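Local coordinates for protein cupin 2, conserved barrel (Desulfitobacterium hafniense, PDB 2OZJ) that is of unknown function but has the conserved beta barrel of the cupin superfamily and pairs with a second copy of itself, at residues L5-Q10 with L28-A33; S18-R23 with I40-F45; E54-D59 with M104-L109. All coordinates share one frame; numbering follows the deposited sequence. Where two conformers were deposited one is given.

Contact 1: L5-Q10 with L28-A33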
loop_
_atom_site.group_PDB
_atom_site.type_symbol
_atom_site.label_atom_id
_atom_site.label_comp_id
_atom_site.label_asym_id
_atom_site.label_seq_id
_atom_site.Cartn_x
_atom_site.Cartn_y
_atom_site.Cartn_z
ATOM N N LEU A 5 11.050 -1.289 -7.494
ATOM C CA LEU A 5 9.664 -0.937 -7.661
ATOM C C LEU A 5 9.550 -0.513 -9.096
ATOM O O LEU A 5 10.532 -0.079 -9.708
ATOM C CB LEU A 5 9.230 0.190 -6.683
ATOM C CG LEU A 5 9.269 -0.210 -5.200
ATOM C CD1 LEU A 5 8.884 0.949 -4.346
ATOM C CD2 LEU A 5 8.349 -1.415 -4.895
ATOM N N LYS A 6 8.362 -0.662 -9.655
ATOM C CA LYS A 6 8.105 -0.352 -11.050
ATOM C C LYS A 6 6.628 -0.049 -11.314
ATOM O O LYS A 6 5.770 -0.320 -10.499
ATOM C CB LYS A 6 8.579 -1.513 -11.961
ATOM C CG LYS A 6 7.825 -2.812 -11.730
ATOM C CD LYS A 6 8.171 -3.845 -12.782
ATOM C CE LYS A 6 7.348 -5.115 -12.580
ATOM N NZ LYS A 6 7.496 -6.038 -13.765
ATOM N N ASN A 7 6.396 0.512 -12.508
ATOM C CA ASN A 7 5.090 0.830 -13.012
ATOM C C ASN A 7 4.297 1.808 -12.156
ATOM O O ASN A 7 3.050 1.775 -12.119
ATOM C CB ASN A 7 4.285 -0.450 -13.297
ATOM C CG ASN A 7 4.910 -1.303 -14.369
ATOM O OD1 ASN A 7 5.519 -0.795 -15.327
ATOM N ND2 ASN A 7 4.802 -2.630 -14.200
ATOM N N LEU A 8 5.041 2.733 -11.534
ATOM C CA LEU A 8 4.482 3.748 -10.641
ATOM C C LEU A 8 4.988 5.117 -11.025
ATOM O O LEU A 8 6.148 5.232 -11.489
ATOM C CB LEU A 8 4.898 3.479 -9.193
ATOM C CG LEU A 8 4.266 2.252 -8.531
ATOM C CD1 LEU A 8 5.157 1.766 -7.369
ATOM C CD2 LEU A 8 2.838 2.595 -8.101
ATOM N N PRO A 9 4.145 6.154 -10.843
ATOM C CA PRO A 9 4.677 7.461 -11.248
ATOM C C PRO A 9 5.833 7.961 -10.388
ATOM O O PRO A 9 5.857 7.719 -9.166
ATOM C CB PRO A 9 3.477 8.390 -11.110
ATOM C CG PRO A 9 2.514 7.733 -10.242
ATOM C CD PRO A 9 2.790 6.254 -10.261
ATOM N N GLN A 10 6.803 8.618 -11.028
ATOM C CA GLN A 10 7.942 9.169 -10.340
ATOM C C GLN A 10 7.988 10.671 -10.419
ATOM O O GLN A 10 8.685 11.298 -9.616
ATOM C CB GLN A 10 9.229 8.610 -10.916
ATOM C CG GLN A 10 9.410 7.127 -10.666
ATOM C CD GLN A 10 10.662 6.608 -11.300
ATOM O OE1 GLN A 10 11.684 7.298 -11.323
ATOM N NE2 GLN A 10 10.590 5.407 -11.866
ATOM N N LEU A 28 -7.716 -7.780 -14.812
ATOM C CA LEU A 28 -6.504 -7.018 -15.134
ATOM C C LEU A 28 -5.513 -7.079 -13.962
ATOM O O LEU A 28 -5.908 -7.163 -12.812
ATOM C CB LEU A 28 -6.790 -5.544 -15.450
ATOM C CG LEU A 28 -7.415 -5.137 -16.775
ATOM C CD1 LEU A 28 -8.794 -5.734 -16.928
ATOM C CD2 LEU A 28 -7.469 -3.630 -16.893
ATOM N N SER A 29 -4.225 -7.115 -14.264
ATOM C CA SER A 29 -3.191 -7.121 -13.223
ATOM C C SER A 29 -1.990 -6.305 -13.671
ATOM O O SER A 29 -1.674 -6.224 -14.867
ATOM C CB SER A 29 -2.753 -8.545 -12.859
ATOM O OG SER A 29 -2.111 -9.179 -13.929
HETATM N N MSE A 30 -1.302 -5.731 -12.679
HETATM C CA MSE A 30 -0.068 -5.001 -12.934
HETATM C C MSE A 30 0.887 -5.214 -11.775
HETATM O O MSE A 30 0.469 -5.008 -10.617
HETATM C CB MSE A 30 -0.362 -3.518 -13.132
HETATM C CG MSE A 30 0.897 -2.751 -13.529
HETATM SE SE MSE A 30 0.653 -1.051 -14.374
HETATM C CE MSE A 30 0.065 -0.086 -12.796
ATOM N N ALA A 31 2.107 -5.678 -12.061
ATOM C CA ALA A 31 3.125 -5.803 -11.022
ATOM C C ALA A 31 3.715 -4.417 -10.714
ATOM O O ALA A 31 4.014 -3.632 -11.646
ATOM C CB ALA A 31 4.207 -6.723 -11.442
ATOM N N LEU A 32 3.888 -4.135 -9.426
ATOM C CA LEU A 32 4.525 -2.897 -8.972
ATOM C C LEU A 32 5.899 -3.139 -8.372
ATOM O O LEU A 32 6.548 -2.207 -7.940
ATOM C CB LEU A 32 3.648 -2.185 -7.955
ATOM C CG LEU A 32 2.176 -1.866 -8.324
ATOM C CD1 LEU A 32 1.486 -1.138 -7.153
ATOM C CD2 LEU A 32 2.079 -1.085 -9.664
ATOM N N ALA A 33 6.358 -4.382 -8.352
ATOM C CA ALA A 33 7.698 -4.705 -7.884
ATOM C C ALA A 33 8.256 -5.859 -8.703
ATOM O O ALA A 33 7.497 -6.741 -9.148
ATOM C CB ALA A 33 7.677 -5.102 -6.406
#

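Contact 2: S18-R23 with I40-F45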
loop_
_atom_site.group_PDB
_atom_site.type_symbol
_atom_site.label_atom_id
_atom_site.label_comp_id
_atom_site.label_asym_id
_atom_site.label_seq_id
_atom_site.Cartn_x
_atom_site.Cartn_y
_atom_site.Cartn_z
ATOM N N SER A 18 -6.282 4.944 -10.223
ATOM C CA SER A 18 -6.255 5.419 -11.603
ATOM C C SER A 18 -5.245 4.649 -12.483
ATOM O O SER A 18 -5.250 4.830 -13.696
ATOM C CB SER A 18 -6.024 6.948 -11.652
ATOM O OG SER A 18 -4.675 7.238 -11.451
ATOM N N LEU A 19 -4.384 3.817 -11.900
ATOM C CA LEU A 19 -3.340 3.130 -12.640
ATOM C C LEU A 19 -3.852 1.821 -13.291
ATOM O O LEU A 19 -3.157 1.249 -14.102
ATOM C CB LEU A 19 -2.135 2.830 -11.773
ATOM C CG LEU A 19 -1.404 4.044 -11.164
ATOM C CD1 LEU A 19 -0.280 3.497 -10.312
ATOM C CD2 LEU A 19 -0.894 5.001 -12.212
ATOM N N ILE A 20 -5.064 1.398 -12.947
ATOM C CA ILE A 20 -5.660 0.175 -13.512
ATOM C C ILE A 20 -7.150 0.406 -13.802
ATOM O O ILE A 20 -7.861 1.010 -12.999
ATOM C CB ILE A 20 -5.410 -1.062 -12.595
ATOM C CG1 ILE A 20 -5.626 -2.384 -13.336
ATOM C CG2 ILE A 20 -6.259 -1.053 -11.318
ATOM C CD1 ILE A 20 -5.039 -3.564 -12.577
ATOM N N GLU A 21 -7.628 -0.065 -14.943
ATOM C CA GLU A 21 -9.068 -0.041 -15.211
ATOM C C GLU A 21 -9.788 -1.183 -14.505
ATOM O O GLU A 21 -9.149 -2.091 -13.997
ATOM C CB GLU A 21 -9.330 -0.105 -16.712
ATOM C CG GLU A 21 -8.747 1.113 -17.413
ATOM C CD GLU A 21 -8.442 0.862 -18.884
ATOM O OE1 GLU A 21 -7.518 0.078 -19.194
ATOM O OE2 GLU A 21 -9.126 1.453 -19.724
ATOM N N ALA A 22 -11.114 -1.105 -14.442
ATOM C CA ALA A 22 -11.900 -2.202 -13.976
ATOM C C ALA A 22 -12.834 -2.591 -15.149
ATOM O O ALA A 22 -13.229 -1.771 -16.004
ATOM C CB ALA A 22 -12.604 -1.857 -12.612
ATOM N N ARG A 23 -13.049 -3.885 -15.291
ATOM C CA ARG A 23 -13.849 -4.388 -16.389
ATOM C C ARG A 23 -14.816 -5.398 -15.796
ATOM O O ARG A 23 -14.528 -6.047 -14.793
ATOM C CB ARG A 23 -12.969 -5.049 -17.452
ATOM C CG ARG A 23 -12.035 -4.101 -18.225
ATOM C CD ARG A 23 -12.705 -3.599 -19.490
ATOM N NE ARG A 23 -11.829 -2.765 -20.310
ATOM C CZ ARG A 23 -11.544 -1.483 -20.069
ATOM N NH1 ARG A 23 -12.061 -0.832 -19.023
ATOM N NH2 ARG A 23 -10.725 -0.838 -20.891
ATOM N N ILE A 40 4.135 -7.219 -5.084
ATOM C CA ILE A 40 3.228 -6.087 -4.941
ATOM C C ILE A 40 2.524 -5.960 -6.274
ATOM O O ILE A 40 3.190 -5.769 -7.322
ATOM C CB ILE A 40 3.963 -4.756 -4.593
ATOM C CG1 ILE A 40 4.942 -4.954 -3.426
ATOM C CG2 ILE A 40 2.915 -3.640 -4.368
ATOM C CD1 ILE A 40 5.697 -3.645 -3.027
ATOM N N SER A 41 1.211 -6.037 -6.249
ATOM C CA SER A 41 0.420 -6.067 -7.468
ATOM C C SER A 41 -0.858 -5.265 -7.323
ATOM O O SER A 41 -1.483 -5.233 -6.259
ATOM C CB SER A 41 -0.035 -7.486 -7.788
ATOM O OG SER A 41 1.002 -8.453 -7.613
ATOM N N LEU A 42 -1.309 -4.728 -8.450
ATOM C CA LEU A 42 -2.655 -4.169 -8.578
ATOM C C LEU A 42 -3.512 -5.169 -9.367
ATOM O O LEU A 42 -3.045 -5.726 -10.363
ATOM C CB LEU A 42 -2.669 -2.836 -9.336
ATOM C CG LEU A 42 -2.087 -1.605 -8.697
ATOM C CD1 LEU A 42 -2.352 -0.387 -9.609
ATOM C CD2 LEU A 42 -2.629 -1.460 -7.229
ATOM N N PHE A 43 -4.748 -5.373 -8.942
ATOM C CA PHE A 43 -5.666 -6.254 -9.625
ATOM C C PHE A 43 -7.012 -5.581 -9.719
ATOM O O PHE A 43 -7.402 -4.808 -8.814
ATOM C CB PHE A 43 -5.940 -7.552 -8.878
ATOM C CG PHE A 43 -4.788 -8.428 -8.740
ATOM C CD1 PHE A 43 -4.364 -9.241 -9.803
ATOM C CD2 PHE A 43 -4.107 -8.516 -7.546
ATOM C CE1 PHE A 43 -3.247 -10.111 -9.666
ATOM C CE2 PHE A 43 -2.964 -9.359 -7.439
ATOM C CZ PHE A 43 -2.555 -10.153 -8.487
ATOM N N SER A 44 -7.750 -5.931 -10.769
ATOM C CA SER A 44 -9.162 -5.605 -10.833
ATOM C C SER A 44 -9.931 -6.721 -11.495
ATOM O O SER A 44 -9.424 -7.348 -12.447
ATOM C CB SER A 44 -9.345 -4.336 -11.601
ATOM O OG SER A 44 -9.027 -4.510 -12.950
ATOM N N PHE A 45 -11.127 -6.998 -10.980
ATOM C CA PHE A 45 -12.082 -7.862 -11.631
ATOM C C PHE A 45 -13.452 -7.640 -11.029
ATOM O O PHE A 45 -13.605 -6.835 -10.097
ATOM C CB PHE A 45 -11.653 -9.339 -11.614
ATOM C CG PHE A 45 -11.459 -9.932 -10.252
ATOM C CD1 PHE A 45 -10.264 -9.765 -9.585
ATOM C CD2 PHE A 45 -12.463 -10.724 -9.673
ATOM C CE1 PHE A 45 -10.072 -10.330 -8.334
ATOM C CE2 PHE A 45 -12.281 -11.309 -8.429
ATOM C CZ PHE A 45 -11.086 -11.108 -7.756
HETATM O O HOH W 1 -11.193 -5.715 -14.360
#

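Contact 3: E54-D59 with M104-L109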
loop_
_atom_site.group_PDB
_atom_site.type_symbol
_atom_site.label_atom_id
_atom_site.label_comp_id
_atom_site.label_asym_id
_atom_site.label_seq_id
_atom_site.Cartn_x
_atom_site.Cartn_y
_atom_site.Cartn_z
ATOM N N GLU A 54 -6.870 -19.439 -2.564
ATOM C CA GLU A 54 -5.433 -19.232 -2.491
ATOM C C GLU A 54 -4.922 -19.591 -1.108
ATOM O O GLU A 54 -5.665 -19.559 -0.121
ATOM C CB GLU A 54 -5.079 -17.780 -2.788
ATOM C CG GLU A 54 -5.586 -17.267 -4.107
ATOM C CD GLU A 54 -4.790 -17.786 -5.295
ATOM O OE1 GLU A 54 -4.046 -18.780 -5.157
ATOM O OE2 GLU A 54 -4.918 -17.192 -6.385
ATOM N N GLU A 55 -3.651 -19.963 -1.069
ATOM C CA GLU A 55 -2.929 -20.252 0.183
ATOM C C GLU A 55 -1.474 -19.898 -0.054
ATOM O O GLU A 55 -0.766 -20.589 -0.798
ATOM C CB GLU A 55 -3.057 -21.716 0.580
ATOM C CG GLU A 55 -1.892 -22.240 1.424
ATOM C CD GLU A 55 -2.245 -23.454 2.237
ATOM O OE1 GLU A 55 -3.225 -24.160 1.896
ATOM O OE2 GLU A 55 -1.525 -23.709 3.224
ATOM N N TYR A 56 -1.034 -18.802 0.551
ATOM C CA TYR A 56 0.301 -18.305 0.301
ATOM C C TYR A 56 1.225 -18.758 1.424
ATOM O O TYR A 56 0.777 -19.056 2.536
ATOM C CB TYR A 56 0.303 -16.779 0.204
ATOM C CG TYR A 56 -0.517 -16.240 -0.955
ATOM C CD1 TYR A 56 -0.169 -16.522 -2.267
ATOM C CD2 TYR A 56 -1.653 -15.479 -0.735
ATOM C CE1 TYR A 56 -0.926 -16.040 -3.332
ATOM C CE2 TYR A 56 -2.398 -14.975 -1.784
ATOM C CZ TYR A 56 -2.036 -15.256 -3.077
ATOM O OH TYR A 56 -2.802 -14.771 -4.111
ATOM N N PHE A 57 2.517 -18.781 1.122
ATOM C CA PHE A 57 3.507 -19.249 2.091
ATOM C C PHE A 57 3.899 -18.110 3.028
ATOM O O PHE A 57 4.410 -18.365 4.126
ATOM C CB PHE A 57 4.725 -19.856 1.389
ATOM C CG PHE A 57 4.461 -21.235 0.814
ATOM C CD1 PHE A 57 4.572 -22.363 1.612
ATOM C CD2 PHE A 57 4.079 -21.398 -0.520
ATOM C CE1 PHE A 57 4.322 -23.637 1.092
ATOM C CE2 PHE A 57 3.833 -22.667 -1.040
ATOM C CZ PHE A 57 3.956 -23.783 -0.226
ATOM N N GLY A 58 3.602 -16.885 2.609
ATOM C CA GLY A 58 3.861 -15.711 3.400
ATOM C C GLY A 58 2.604 -14.908 3.642
ATOM O O GLY A 58 1.564 -15.138 3.040
ATOM N N ASP A 59 2.731 -13.936 4.539
ATOM C CA ASP A 59 1.654 -13.007 4.869
ATOM C C ASP A 59 1.312 -12.114 3.688
ATOM O O ASP A 59 2.186 -11.751 2.903
ATOM C CB ASP A 59 2.056 -12.134 6.061
ATOM C CG ASP A 59 2.236 -12.906 7.346
ATOM O OD1 ASP A 59 1.800 -14.057 7.469
ATOM O OD2 ASP A 59 2.821 -12.302 8.271
HETATM N N MSE A 104 -7.951 -3.623 -6.305
HETATM C CA MSE A 104 -7.191 -3.774 -5.065
HETATM C C MSE A 104 -5.688 -3.783 -5.267
HETATM O O MSE A 104 -5.182 -4.115 -6.337
HETATM C CB MSE A 104 -7.596 -5.066 -4.356
HETATM C CG MSE A 104 -7.150 -6.287 -5.079
HETATM SE SE MSE A 104 -7.470 -7.910 -4.110
HETATM C CE MSE A 104 -7.176 -9.061 -5.618
ATOM N N LEU A 105 -4.979 -3.452 -4.189
ATOM C CA LEU A 105 -3.540 -3.654 -4.059
ATOM C C LEU A 105 -3.313 -4.879 -3.195
ATOM O O LEU A 105 -3.943 -5.025 -2.160
ATOM C CB LEU A 105 -2.906 -2.433 -3.385
ATOM C CG LEU A 105 -1.424 -2.497 -3.000
ATOM C CD1 LEU A 105 -0.543 -2.443 -4.211
ATOM C CD2 LEU A 105 -1.123 -1.363 -2.034
ATOM N N GLN A 106 -2.389 -5.737 -3.620
ATOM C CA GLN A 106 -1.989 -6.899 -2.839
ATOM C C GLN A 106 -0.493 -6.791 -2.566
ATOM O O GLN A 106 0.289 -6.477 -3.469
ATOM C CB GLN A 106 -2.264 -8.176 -3.626
ATOM C CG GLN A 106 -1.721 -9.448 -2.988
ATOM C CD GLN A 106 -2.200 -10.725 -3.693
ATOM O OE1 GLN A 106 -3.146 -10.701 -4.471
ATOM N NE2 GLN A 106 -1.533 -11.836 -3.407
ATOM N N ILE A 107 -0.107 -7.036 -1.323
ATOM C CA ILE A 107 1.302 -7.152 -0.953
ATOM C C ILE A 107 1.483 -8.486 -0.300
ATOM O O ILE A 107 0.840 -8.757 0.688
ATOM C CB ILE A 107 1.746 -6.023 0.011
ATOM C CG1 ILE A 107 1.583 -4.667 -0.657
ATOM C CG2 ILE A 107 3.239 -6.262 0.483
ATOM C CD1 ILE A 107 1.634 -3.518 0.359
ATOM N N THR A 108 2.318 -9.337 -0.882
ATOM C CA THR A 108 2.583 -10.644 -0.315
ATOM C C THR A 108 4.074 -10.856 -0.073
ATOM O O THR A 108 4.892 -10.618 -0.954
ATOM C CB THR A 108 2.020 -11.778 -1.178
ATOM O OG1 THR A 108 0.622 -11.598 -1.352
ATOM C CG2 THR A 108 2.237 -13.107 -0.490
ATOM N N LEU A 109 4.425 -11.274 1.135
ATOM C CA LEU A 109 5.802 -11.679 1.421
ATOM C C LEU A 109 6.081 -13.068 0.844
ATOM O O LEU A 109 5.288 -13.998 1.006
ATOM C CB LEU A 109 6.032 -11.701 2.899
ATOM C CG LEU A 109 5.774 -10.368 3.597
ATOM C CD1 LEU A 109 6.117 -10.489 5.064
ATOM C CD2 LEU A 109 6.505 -9.179 2.958
HETATM O O HOH W 2 3.751 -16.169 -0.327
#

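Contact 1: L5-Q10 with L28-A33
Leu5 and Ala33 face each other as an antiparallel, non-hydrogen-bonded pair, with 4.3 Å between Leu5 CA and Ala33 CA, and next to them Lys6 N donates to Leu32 O over 2.9 Å. The short N-terminal strand 4-5 is thereby added at the edge, within this chain, of the larger sheet of the cupin barrel, alongside strand 28-34. The amide of Lys6 reaches Leu32 O from above the carbonyl plane, consistent with the chain leaving the strand here. On the face shared by the pair, Leu5 CD2 lies against the Ala33 CB methyl. Lys6 sends its extended aliphatic chain across Ala31, CE meeting CB at 3.7 Å, and its ammonium goes on to a hydrogen bond with Gln34 OE1. A long, flexible residue suits this edge, apolar along its length and charged at its end. Beyond the turn, Leu8 and Leu32 meet at about a right angle through their CD2 methyls, while Leu8 also packs on Met87 of the second subunit. Selenomethionine Met30, bent at chi3 (72°), brings SE to 3.8 Å from Asn7 CB and rests its CE methyl near Asn7 O. The Asn7 amide is held nearly in plane with its acceptor: ND2 donates to Ala31 O at 2.9 Å, nearly head-on to the carbonyl.

Contact 2: S18-R23 with I40-F45
Ser44 OG donates to Glu21 O in a short hydrogen bond of 2.6 Å, joining the loop 18-23 to strand 38-46 of the cupin barrel where the touching parts of the two segments run in nearly the same direction, 14° apart end to end. There is no strand pairing here; the loop lies over the side chains of the strand. The packed part is aliphatic. Ile20 points at the strand, and with CG1 anti to its backbone N (chi1 -162°) it lowers CD1 onto the Leu42 backbone, 3.7 Å from Leu42 O and 4.1 Å from Leu42 CB. Leu19 contributes CB, which touches Leu42 CD1 at 3.9 Å, and Leu28 of the adjoining strand also packs on Ile20. Branched and long aliphatic residues suit this buried layer because they fill it without bringing polar groups that need partners. The other end is looser and wetter. Ala22, with only a methyl, has its CB 4.2 Å from Ser44 CB, and a water bridges the two segments by accepting from Arg23 N and donating to Ser44 OG. Arg23 leads its guanidinium away from the strand; in one of its two conformers NH2 makes a weak, salt-bridging hydrogen bond of 3.0 Å with exposed Glu21 OE2, a link therefore doubtful. The hydroxyl of Ser44 thus donates to a loop carbonyl, in the carbonyl plane, and accepts from the water, so this buried polar group is used in both roles and probably helps set where the loop sits on the strand.

Contact 3: E54-D59 with M104-L109
Asp59 O accepts from Leu109 N at 2.9 Å, the donor lying almost in line with the carbonyl, and this bond ties the end of the loop 54-59 to the end of strand 102-109. A water strengthens the same corner, accepting from Gly58 N and donating to Leu109 O. Gly58 CA also makes a CA-H...O contact of 3.3 Å with Leu109 O; glycine suits the spot because a beta carbon would collide with that oxygen. The carboxylate of Asp59 is engaged away from the strand, OD1 with Ala90 N and OD2 with Leu5 N of the second subunit. In one of its two conformers Gln106, extended with CG anti to the backbone N (chi1 172°), carries NE2 to Thr108 OG1 at 3.0 Å, a straight bond in the amide plane. Two residues apart on one strand, these side chains project to the same side, in this cupin barrel the side covered by the loop leading into strand 60-65. In that conformer the amide also offers NE2 to Tyr56 OH in a weak bond of 3.3 Å, the ring and amide planes being 59° apart. Replacing Tyr56 by an alanine would probably leave Gln106 NE2 without its phenol partner and open a gap beside Thr108 CG2. That methyl approaches Tyr56 CG obliquely at 4.2 Å, while the ring also packs on Tyr62. A tyrosine fits here, bringing both bulk for the methyl and a hydroxyl for the amide. Farther along, Thr108 CG2 sits 3.7 Å from Asp59 O, and Leu109 lays its CB and CG beside that same oxygen.

How the contacts relate
From the N terminus, strand 4-5 and its following loop meet strand 28-34 in contact 1, closing a loop that contains residues 18-23. Contact 2 carries those residues onto strand 38-46, so contacts 1 and 2 cross along the chain. Contact 3 opens only after both have closed, and spans the much longer excursion from 54-59 to the last strand, 102-109. All three reach the same sheet: strands 28-34, 38-46 and 102-109 lie side by side, joined by backbone pairs such as Met30 with Leu42 and Ser41 with Gln106. All three also reach the second subunit, contact 2 through Ile40 packing on its Ile107. Contacts 2 and 3 lie on opposite sides of the chain's centre.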